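Local coordinates for putative 2OG-Fe(II) oxygenase family protein (Caulobacter crescentus CB15, PDB 3OOX), which probably acts as a non-haem iron(II) oxygenase that consumes 2-oxoglutarate and dioxygen, perhaps forming ethylene and oxidising L-arginine, at residues A[98-103]-A[170-175]; A[75-80]-A[114-119]; A[199-204]-A[263-268]. All coordinates share one frame; numbering follows the deposited sequence. Where two conformers were deposited one is given.

All three contacts reach the same large mixed sheet, and together they show how contact chemistry changes from its middle to its edge. Interaction 3 is buried, joining strands 197-201 and 262-269 through one pair of direct backbone bonds and then a row of waters. Interaction 1, partly buried, pairs strand 170-176 with 97-101 and adds a polar arginine-histidine bond on one side. Since 262-269 and 170-176 are neighbours, interactions 1 and 3 continue one another across the sheet. Interaction 2 lies furthest out, about 17 Å between its centre and that of the chain, where the lead-in to edge strand 78-80 meets a loop through arginine, carbonyls and water.

Interaction 1: A[98-103]-A[170-175]; sequences FWHMGR and VLRLLH
Arg172 and His100 stand opposite each other as a non-hydrogen-bonded pair in an antiparallel ladder, and show how a polar side-chain bond can be set across two regular strands. The pairs flanking them, Trp99 with Leu173 and Met101 with Leu171, are each closed by two backbone bonds; the one from Trp99 N to Leu173 O measures 2.8 Å.

From the strand outward, Arg172 stays close to two aromatic rings. Its CB lies 3.6 Å from CD2 of His100, and its CG runs on beside the imidazole at 3.5 Å from NE2. CD touches both neighbours, meeting His100 NE2 and, in the ring plane, the edge of Phe98. A bend at chi3 (-72°) then brings NE to the imidazole rim, where it donates to His100 NE2 over 2.8 Å with an N-H...N angle of 166°. The bond lies close to both the ring plane and the guanidinium plane, and His100 ND1 bonds in turn to Gly75 O, so both ring nitrogens are held and the imidazole is fixed in rotation. At the tip, CZ is 3.9 Å from CE2 of Phe98, which reaches over one guanidinium face with its ring turned 83° from it. Leu174 CD1 covers a face of the Phe98 ring, 3.8 Å from its centroid.

On the other side of the ladder the chemistry is apolar. Trp99 CB packs 3.9 Å from Leu173 CD1, while the indole leads away to meet Phe58 and Phe127 edge to face, and helix 127-152 lies against Met101 and Leu173. Strand 170-176 belongs to the major sheet of the double-stranded beta-helix, the core fold of 2OG-Fe(II) oxygenases, and 97-101 extends that sheet.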
loop_
_atom_site.group_PDB
_atom_site.type_symbol
_atom_site.label_atom_id
_atom_site.label_comp_id
_atom_site.label_asym_id
_atom_site.label_seq_id
_atom_site.Cartn_x
_atom_site.Cartn_y
_atom_site.Cartn_z
ATOM N N PHE A 98 -8.169 12.457 1.741
ATOM C CA PHE A 98 -8.116 11.109 1.188
ATOM C C PHE A 98 -9.329 10.799 0.313
ATOM O O PHE A 98 -10.422 11.272 0.594
ATOM C CB PHE A 98 -8.207 10.046 2.303
ATOM C CG PHE A 98 -7.076 10.087 3.343
ATOM C CD1 PHE A 98 -7.080 11.011 4.378
ATOM C CD2 PHE A 98 -6.099 9.119 3.346
ATOM C CE1 PHE A 98 -6.101 11.003 5.330
ATOM C CE2 PHE A 98 -5.094 9.093 4.311
ATOM C CZ PHE A 98 -5.085 10.044 5.283
ATOM N N TRP A 99 -9.115 9.900 -0.640
ATOM C CA TRP A 99 -10.185 9.161 -1.303
ATOM C C TRP A 99 -9.822 7.680 -1.223
ATOM O O TRP A 99 -8.692 7.313 -1.534
ATOM C CB TRP A 99 -10.317 9.550 -2.785
ATOM C CG TRP A 99 -11.464 8.825 -3.428
ATOM C CD1 TRP A 99 -11.442 7.578 -3.998
ATOM C CD2 TRP A 99 -12.812 9.294 -3.529
ATOM N NE1 TRP A 99 -12.698 7.241 -4.455
ATOM C CE2 TRP A 99 -13.555 8.279 -4.170
ATOM C CE3 TRP A 99 -13.464 10.484 -3.168
ATOM C CZ2 TRP A 99 -14.929 8.425 -4.445
ATOM C CZ3 TRP A 99 -14.845 10.620 -3.436
ATOM C CH2 TRP A 99 -15.546 9.595 -4.075
ATOM N N HIS A 100 -10.752 6.844 -0.815
ATOM C CA HIS A 100 -10.525 5.412 -0.817
ATOM C C HIS A 100 -11.470 4.667 -1.749
ATOM O O HIS A 100 -12.687 4.857 -1.688
ATOM C CB HIS A 100 -10.694 4.858 0.587
ATOM C CG HIS A 100 -9.576 5.239 1.496
ATOM N ND1 HIS A 100 -9.781 5.829 2.722
ATOM C CD2 HIS A 100 -8.233 5.131 1.343
ATOM C CE1 HIS A 100 -8.605 6.054 3.294
ATOM N NE2 HIS A 100 -7.647 5.644 2.476
HETATM N N MSE A 101 -10.867 3.833 -2.582
HETATM C CA MSE A 101 -11.593 2.930 -3.454
HETATM C C MSE A 101 -11.296 1.515 -3.015
HETATM O O MSE A 101 -10.135 1.120 -2.958
HETATM C CB MSE A 101 -11.163 3.114 -4.915
HETATM C CG MSE A 101 -11.902 2.155 -5.880
HETATM SE SE MSE A 101 -11.074 2.112 -7.619
HETATM C CE MSE A 101 -11.854 0.387 -8.172
ATOM N N GLY A 102 -12.364 0.762 -2.741
ATOM C CA GLY A 102 -12.260 -0.668 -2.478
ATOM C C GLY A 102 -12.558 -1.479 -3.721
ATOM O O GLY A 102 -12.732 -0.942 -4.813
ATOM N N ARG A 103 -12.689 -2.795 -3.549
ATOM C CA ARG A 103 -12.998 -3.685 -4.678
ATOM C C ARG A 103 -14.442 -3.519 -5.131
ATOM O O ARG A 103 -15.328 -3.492 -4.298
ATOM C CB ARG A 103 -12.781 -5.145 -4.278
ATOM C CG ARG A 103 -12.886 -6.068 -5.499
ATOM C CD ARG A 103 -12.357 -7.454 -5.251
ATOM N NE ARG A 103 -10.893 -7.460 -5.107
ATOM C CZ ARG A 103 -9.998 -7.326 -6.063
ATOM N NH1 ARG A 103 -10.364 -7.250 -7.333
ATOM N NH2 ARG A 103 -8.713 -7.326 -5.738
ATOM N N VAL A 170 -7.402 -1.867 -1.222
ATOM C CA VAL A 170 -7.824 -0.456 -1.251
ATOM C C VAL A 170 -6.787 0.352 -2.003
ATOM O O VAL A 170 -5.604 0.294 -1.691
ATOM C CB VAL A 170 -8.019 0.084 0.144
ATOM C CG1 VAL A 170 -8.287 1.605 0.108
ATOM C CG2 VAL A 170 -9.178 -0.616 0.876
ATOM N N LEU A 171 -7.269 1.133 -2.978
ATOM C CA LEU A 171 -6.481 2.181 -3.621
ATOM C C LEU A 171 -6.791 3.470 -2.896
ATOM O O LEU A 171 -7.962 3.878 -2.800
ATOM C CB LEU A 171 -6.843 2.350 -5.089
ATOM C CG LEU A 171 -6.110 3.435 -5.861
ATOM C CD1 LEU A 171 -4.586 3.192 -5.843
ATOM C CD2 LEU A 171 -6.619 3.512 -7.321
ATOM N N ARG A 172 -5.755 4.092 -2.307
ATOM C CA ARG A 172 -5.902 5.340 -1.598
ATOM C C ARG A 172 -5.329 6.436 -2.488
ATOM O O ARG A 172 -4.231 6.323 -3.014
ATOM C CB ARG A 172 -5.082 5.300 -0.311
ATOM C CG ARG A 172 -4.975 6.663 0.438
ATOM C CD ARG A 172 -4.119 6.509 1.691
ATOM N NE ARG A 172 -4.812 5.769 2.730
ATOM C CZ ARG A 172 -4.232 5.336 3.843
ATOM N NH1 ARG A 172 -2.938 5.564 4.069
ATOM N NH2 ARG A 172 -4.956 4.669 4.713
ATOM N N LEU A 173 -6.093 7.515 -2.613
ATOM C CA LEU A 173 -5.627 8.754 -3.238
ATOM C C LEU A 173 -5.448 9.759 -2.089
ATOM O O LEU A 173 -6.361 9.981 -1.295
ATOM C CB LEU A 173 -6.650 9.267 -4.253
ATOM C CG LEU A 173 -7.253 8.223 -5.199
ATOM C CD1 LEU A 173 -8.352 8.890 -6.073
ATOM C CD2 LEU A 173 -6.185 7.545 -6.072
ATOM N N LEU A 174 -4.252 10.338 -1.978
ATOM C CA LEU A 174 -3.874 11.180 -0.841
ATOM C C LEU A 174 -3.320 12.502 -1.365
ATOM O O LEU A 174 -2.491 12.505 -2.267
ATOM C CB LEU A 174 -2.802 10.471 -0.000
ATOM C CG LEU A 174 -2.171 11.096 1.234
ATOM C CD1 LEU A 174 -3.227 11.500 2.238
ATOM C CD2 LEU A 174 -1.134 10.107 1.828
ATOM N N HIS A 175 -3.773 13.615 -0.788
ATOM C CA HIS A 175 -3.304 14.933 -1.148
ATOM C C HIS A 175 -2.911 15.715 0.082
ATOM O O HIS A 175 -3.735 15.871 1.013
ATOM C CB HIS A 175 -4.419 15.683 -1.883
ATOM C CG HIS A 175 -4.157 17.147 -2.112
ATOM N ND1 HIS A 175 -5.113 18.104 -1.859
ATOM C CD2 HIS A 175 -3.080 17.817 -2.606
ATOM C CE1 HIS A 175 -4.633 19.299 -2.169
ATOM N NE2 HIS A 175 -3.396 19.154 -2.605
#

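Interaction 2: A[75-80]-A[114-119]. With EDO (1,2-ethanediol), chain K.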
loop_
_atom_site.group_PDB
_atom_site.type_symbol
_atom_site.label_atom_id
_atom_site.label_comp_id
_atom_site.label_asym_id
_atom_site.label_seq_id
_atom_site.Cartn_x
_atom_site.Cartn_y
_atom_site.Cartn_z
ATOM N N GLY A 75 -15.074 6.307 6.480
ATOM C CA GLY A 75 -13.981 6.722 5.625
ATOM C C GLY A 75 -13.341 5.600 4.830
ATOM O O GLY A 75 -12.430 5.817 4.040
ATOM N N ALA A 76 -13.866 4.375 4.969
ATOM C CA ALA A 76 -13.337 3.255 4.251
ATOM C C ALA A 76 -13.636 3.302 2.747
ATOM O O ALA A 76 -12.975 2.627 1.951
ATOM C CB ALA A 76 -13.918 1.954 4.844
ATOM N N ARG A 77 -14.650 4.086 2.376
ATOM C CA ARG A 77 -14.968 4.341 0.966
ATOM C C ARG A 77 -15.202 5.823 0.822
ATOM O O ARG A 77 -15.672 6.453 1.733
ATOM C CB ARG A 77 -16.239 3.580 0.568
ATOM C CG ARG A 77 -16.178 2.046 0.732
ATOM C CD ARG A 77 -15.265 1.390 -0.248
ATOM N NE ARG A 77 -15.216 -0.078 -0.085
ATOM C CZ ARG A 77 -14.288 -0.740 0.604
ATOM N NH1 ARG A 77 -13.297 -0.109 1.234
ATOM N NH2 ARG A 77 -14.320 -2.075 0.672
ATOM N N GLY A 78 -14.843 6.386 -0.330
ATOM C CA GLY A 78 -15.079 7.806 -0.544
ATOM C C GLY A 78 -14.075 8.733 0.126
ATOM O O GLY A 78 -12.895 8.418 0.247
ATOM N N TYR A 79 -14.563 9.904 0.520
ATOM C CA TYR A 79 -13.722 11.041 0.863
ATOM C C TYR A 79 -13.539 11.169 2.375
ATOM O O TYR A 79 -14.470 10.962 3.156
ATOM C CB TYR A 79 -14.380 12.300 0.300
ATOM C CG TYR A 79 -13.671 13.580 0.627
ATOM C CD1 TYR A 79 -12.398 13.816 0.140
ATOM C CD2 TYR A 79 -14.289 14.557 1.372
ATOM C CE1 TYR A 79 -11.729 15.006 0.414
ATOM C CE2 TYR A 79 -13.635 15.771 1.669
ATOM C CZ TYR A 79 -12.345 15.963 1.195
ATOM O OH TYR A 79 -11.685 17.151 1.467
ATOM N N ILE A 80 -12.317 11.549 2.789
ATOM C CA ILE A 80 -12.039 11.934 4.161
ATOM C C ILE A 80 -11.454 13.349 4.116
ATOM O O ILE A 80 -10.423 13.575 3.478
ATOM C CB ILE A 80 -11.010 10.998 4.840
ATOM C CG1 ILE A 80 -11.480 9.531 4.796
ATOM C CG2 ILE A 80 -10.751 11.476 6.265
ATOM C CD1 ILE A 80 -10.463 8.530 5.384
ATOM N N HIS A 114 -19.838 -7.563 4.127
ATOM C CA HIS A 114 -18.830 -6.871 4.936
ATOM C C HIS A 114 -17.911 -5.941 4.135
ATOM O O HIS A 114 -17.114 -5.209 4.732
ATOM C CB HIS A 114 -17.985 -7.838 5.748
ATOM C CG HIS A 114 -16.971 -8.585 4.924
ATOM N ND1 HIS A 114 -17.318 -9.695 4.172
ATOM C CD2 HIS A 114 -15.641 -8.409 4.746
ATOM C CE1 HIS A 114 -16.243 -10.152 3.556
ATOM N NE2 HIS A 114 -15.218 -9.391 3.877
HETATM N N MSE A 115 -18.035 -5.925 2.804
HETATM C CA MSE A 115 -17.262 -5.026 1.939
HETATM C C MSE A 115 -18.190 -4.075 1.228
HETATM O O MSE A 115 -18.995 -4.472 0.365
HETATM C CB MSE A 115 -16.455 -5.838 0.912
HETATM C CG MSE A 115 -15.252 -6.445 1.521
HETATM SE SE MSE A 115 -14.286 -7.703 0.434
HETATM C CE MSE A 115 -13.973 -6.618 -1.093
ATOM N N ALA A 116 -18.119 -2.799 1.629
ATOM C CA ALA A 116 -19.048 -1.822 1.143
ATOM C C ALA A 116 -18.824 -1.440 -0.317
ATOM O O ALA A 116 -17.698 -1.438 -0.838
ATOM C CB ALA A 116 -18.982 -0.539 2.048
ATOM N N ASP A 117 -19.916 -1.073 -0.976
ATOM C CA ASP A 117 -19.862 -0.586 -2.335
ATOM C C ASP A 117 -19.020 0.686 -2.412
ATOM O O ASP A 117 -18.980 1.480 -1.463
ATOM C CB ASP A 117 -21.256 -0.212 -2.866
ATOM C CG ASP A 117 -22.153 -1.414 -3.127
ATOM O OD1 ASP A 117 -21.675 -2.561 -3.133
ATOM O OD2 ASP A 117 -23.375 -1.184 -3.337
ATOM N N ASN A 118 -18.357 0.862 -3.547
ATOM C CA ASN A 118 -17.689 2.138 -3.863
ATOM C C ASN A 118 -18.712 3.238 -4.102
ATOM O O ASN A 118 -19.847 2.971 -4.514
ATOM C CB ASN A 118 -16.796 2.019 -5.077
ATOM C CG ASN A 118 -15.501 1.346 -4.758
ATOM O OD1 ASN A 118 -14.868 1.669 -3.734
ATOM N ND2 ASN A 118 -15.100 0.364 -5.610
ATOM N N VAL A 119 -18.289 4.460 -3.839
ATOM C CA VAL A 119 -18.987 5.639 -4.305
ATOM C C VAL A 119 -18.071 6.304 -5.319
ATOM O O VAL A 119 -16.881 5.989 -5.405
ATOM C CB VAL A 119 -19.370 6.591 -3.134
ATOM C CG1 VAL A 119 -20.348 5.898 -2.179
ATOM C CG2 VAL A 119 -18.078 7.102 -2.372
HETATM C C1 EDO K . -22.375 3.083 1.347
HETATM O O1 EDO K . -23.250 4.099 0.890
HETATM C C2 EDO K . -21.449 2.704 0.181
HETATM O O2 EDO K . -20.608 1.671 0.646
HETATM O O HOH W 1 -15.797 -3.320 -1.512
HETATM O O HOH W 2 -15.354 4.216 -2.868
#
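The Arg77 guanidinium meets segment 114-119 chiefly along its edge: Ala116 O, Asp117 O and Met115 CB lie near its plane, while the oxygen of the Asn118 amide approaches obliquely, the two planar groups turned 47° apart. The example illustrates how an arginine can be held by backbone carbonyls and water. NE donates to Ala116 O over 2.9 Å, with an N-H...O angle of 160°, coming from above the carbonyl plane. NH2 reaches the same oxygen indirectly, through a water that accepts from Arg77 NH2 at 2.9 Å and donates to Ala116 O. NH1 turns back to its own segment and bonds to Ala76 O at 2.8 Å. All three nitrogens are thus engaged, which fixes the plane of the group. A bend at chi2 (-70°) turns the chain beyond CG so that NE reaches Ala116 O, with CG packing on Ala116 CB and CD lying 3.5 Å from Asn118 OD1.

In the fold, this contact joins two connecting segments. Arg77 lies in the loop leading into strand 78-80, an outermost strand in the N-terminal extension of the major sheet of the double-stranded beta-helix, and 114-119 belongs to the link between strand 97-101 and helix 127-152. Asn118 ND2 bonds to Gly102 O, just past strand 97-101, and to Asp104 OD1.

A second water sits between the segments, 2.7 Å from Asn118 OD1, to which it probably donates; it accepts from Val119 N and, weakly, from Gly78 N. Beside it, Val119 CG2 packs 3.6 Å from Gly78 CA. On the outer side of the loop, an ethanediol probably left from crystallisation donates from O2 to Asp117 O at 2.7 Å, while the Asp117 carboxylate forms a salt bridge with Arg112.

Interaction 3: A[199-204]-A[263-268]; sequences LLLGAE and YSTPFF. With EDO (1,2-ethanediol), chain F.
Leu199 and Phe267 form an antiparallel hydrogen-bonded pair, Leu199 N donating to Phe267 O at 2.9 Å and Phe267 N to Leu199 O at 3.0 Å. They lie on neighbouring strands of the major sheet in the double-stranded beta-helix of this oxygenase family; strand 262-269 is broken at Thr265 and Pro266, and Phe267, just past the break, keeps both direct bonds. Leu199 CD1 touches the edge of the phenyl ring at CD2, 4.0 Å away. With CG anti to the backbone N (chi1 -179°), that ring is carried away from segment 199-204 toward helix 127-152, where it meets Tyr135 edge-to-face. On the other side Leu200 CD1 lies alongside Pro266 CB at 3.9 Å. Further along, Glu204 OE2 accepts from O1 of an ethanediol, probably from the crystallisation liquor, at 2.7 Å; with an alanine here, that hydroxyl would probably lose its carboxylate acceptor, leaving the ethanediol its bond to Gly225 N. Where the strands separate, water takes over from direct bonding. One molecule donates to both Leu199 O and Thr265 O while accepting from Leu201 N; another accepts from Thr265 N at 2.8 Å and donates to Leu201 O at 2.7 Å.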
loop_
_atom_site.group_PDB
_atom_site.type_symbol
_atom_site.label_atom_id
_atom_site.label_comp_id
_atom_site.label_asym_id
_atom_site.label_seq_id
_atom_site.Cartn_x
_atom_site.Cartn_y
_atom_site.Cartn_z
ATOM N N LEU A 199 1.894 -1.276 -2.604
ATOM C CA LEU A 199 2.596 -0.851 -3.792
ATOM C C LEU A 199 2.473 0.660 -3.978
ATOM O O LEU A 199 1.358 1.172 -4.085
ATOM C CB LEU A 199 2.056 -1.585 -5.025
ATOM C CG LEU A 199 2.266 -3.090 -5.019
ATOM C CD1 LEU A 199 0.992 -3.794 -4.572
ATOM C CD2 LEU A 199 2.755 -3.602 -6.392
ATOM N N LEU A 200 3.610 1.357 -4.025
ATOM C CA LEU A 200 3.638 2.824 -4.069
ATOM C C LEU A 200 4.378 3.358 -5.273
ATOM O O LEU A 200 5.600 3.234 -5.381
ATOM C CB LEU A 200 4.328 3.360 -2.814
ATOM C CG LEU A 200 4.405 4.868 -2.653
ATOM C CD1 LEU A 200 3.048 5.510 -2.460
ATOM C CD2 LEU A 200 5.354 5.183 -1.497
ATOM N N LEU A 201 3.607 3.976 -6.155
ATOM C CA LEU A 201 4.177 4.782 -7.226
ATOM C C LEU A 201 4.684 6.148 -6.730
ATOM O O LEU A 201 4.259 6.633 -5.678
ATOM C CB LEU A 201 3.137 5.055 -8.302
ATOM C CG LEU A 201 2.627 3.829 -9.041
ATOM C CD1 LEU A 201 1.233 4.172 -9.687
ATOM C CD2 LEU A 201 3.657 3.310 -10.056
ATOM N N GLY A 202 5.560 6.774 -7.506
ATOM C CA GLY A 202 5.872 8.204 -7.341
ATOM C C GLY A 202 6.640 8.599 -6.104
ATOM O O GLY A 202 6.576 9.763 -5.694
ATOM N N ALA A 203 7.397 7.678 -5.523
ATOM C CA ALA A 203 8.148 7.971 -4.302
ATOM C C ALA A 203 9.462 8.743 -4.515
ATOM O O ALA A 203 10.144 9.090 -3.547
ATOM C CB ALA A 203 8.423 6.672 -3.531
ATOM N N GLU A 204 9.841 8.997 -5.772
ATOM C CA GLU A 204 11.056 9.751 -6.033
ATOM C C GLU A 204 11.013 11.096 -5.285
ATOM O O GLU A 204 10.025 11.834 -5.357
ATOM C CB GLU A 204 11.288 9.942 -7.543
ATOM C CG GLU A 204 10.183 10.647 -8.308
ATOM C CD GLU A 204 9.126 9.707 -8.888
ATOM O OE1 GLU A 204 8.899 8.604 -8.344
ATOM O OE2 GLU A 204 8.468 10.106 -9.864
ATOM N N TYR A 263 0.833 14.530 -3.955
ATOM C CA TYR A 263 -0.204 13.524 -4.168
ATOM C C TYR A 263 0.481 12.180 -4.146
ATOM O O TYR A 263 1.616 12.019 -4.629
ATOM C CB TYR A 263 -0.901 13.690 -5.524
ATOM C CG TYR A 263 -1.520 15.029 -5.715
ATOM C CD1 TYR A 263 -0.770 16.093 -6.194
ATOM C CD2 TYR A 263 -2.853 15.255 -5.393
ATOM C CE1 TYR A 263 -1.327 17.329 -6.359
ATOM C CE2 TYR A 263 -3.431 16.484 -5.554
ATOM C CZ TYR A 263 -2.665 17.524 -6.044
ATOM O OH TYR A 263 -3.233 18.756 -6.216
ATOM N N SER A 264 -0.210 11.204 -3.602
ATOM C CA SER A 264 0.260 9.829 -3.576
ATOM C C SER A 264 -0.925 8.893 -3.797
ATOM O O SER A 264 -2.034 9.209 -3.393
ATOM C CB SER A 264 0.925 9.545 -2.231
ATOM O OG SER A 264 1.580 8.289 -2.220
ATOM N N THR A 265 -0.682 7.749 -4.416
ATOM C CA THR A 265 -1.748 6.794 -4.704
ATOM C C THR A 265 -1.326 5.366 -4.344
ATOM O O THR A 265 -1.302 4.475 -5.216
ATOM C CB THR A 265 -2.216 6.873 -6.186
ATOM O OG1 THR A 265 -1.171 6.406 -7.057
ATOM C CG2 THR A 265 -2.619 8.324 -6.555
ATOM N N PRO A 266 -1.038 5.098 -3.054
ATOM C CA PRO A 266 -0.683 3.754 -2.656
ATOM C C PRO A 266 -1.828 2.738 -2.816
ATOM O O PRO A 266 -2.974 3.070 -2.599
ATOM C CB PRO A 266 -0.319 3.898 -1.174
ATOM C CG PRO A 266 -1.059 5.106 -0.736
ATOM C CD PRO A 266 -1.058 6.033 -1.920
ATOM N N PHE A 267 -1.456 1.496 -3.137
ATOM C CA PHE A 267 -2.404 0.399 -3.265
ATOM C C PHE A 267 -2.093 -0.602 -2.169
ATOM O O PHE A 267 -0.988 -1.183 -2.156
ATOM C CB PHE A 267 -2.294 -0.242 -4.643
ATOM C CG PHE A 267 -3.271 -1.367 -4.853
ATOM C CD1 PHE A 267 -4.589 -1.098 -5.181
ATOM C CD2 PHE A 267 -2.896 -2.670 -4.662
ATOM C CE1 PHE A 267 -5.511 -2.074 -5.335
ATOM C CE2 PHE A 267 -3.848 -3.675 -4.824
ATOM C CZ PHE A 267 -5.145 -3.354 -5.207
ATOM N N PHE A 268 -3.056 -0.807 -1.277
ATOM C CA PHE A 268 -2.957 -1.735 -0.150
ATOM C C PHE A 268 -3.604 -3.059 -0.553
ATOM O O PHE A 268 -4.852 -3.219 -0.487
ATOM C CB PHE A 268 -3.627 -1.127 1.078
ATOM C CG PHE A 268 -3.014 0.167 1.524
ATOM C CD1 PHE A 268 -1.910 0.171 2.359
ATOM C CD2 PHE A 268 -3.528 1.387 1.109
ATOM C CE1 PHE A 268 -1.367 1.361 2.801
ATOM C CE2 PHE A 268 -2.932 2.581 1.509
ATOM C CZ PHE A 268 -1.837 2.552 2.344
HETATM C C1 EDO F . 6.604 8.738 -11.762
HETATM O O1 EDO F . 7.718 7.954 -11.283
HETATM C C2 EDO F . 6.374 8.602 -13.266
HETATM O O2 EDO F . 7.601 8.719 -14.015
HETATM O O HOH W 3 0.914 3.206 -6.011
HETATM O O HOH W 4 1.846 7.736 -5.684
HETATM O O HOH W 5 4.144 8.592 -3.682
HETATM O O HOH W 6 3.793 10.824 -4.903
#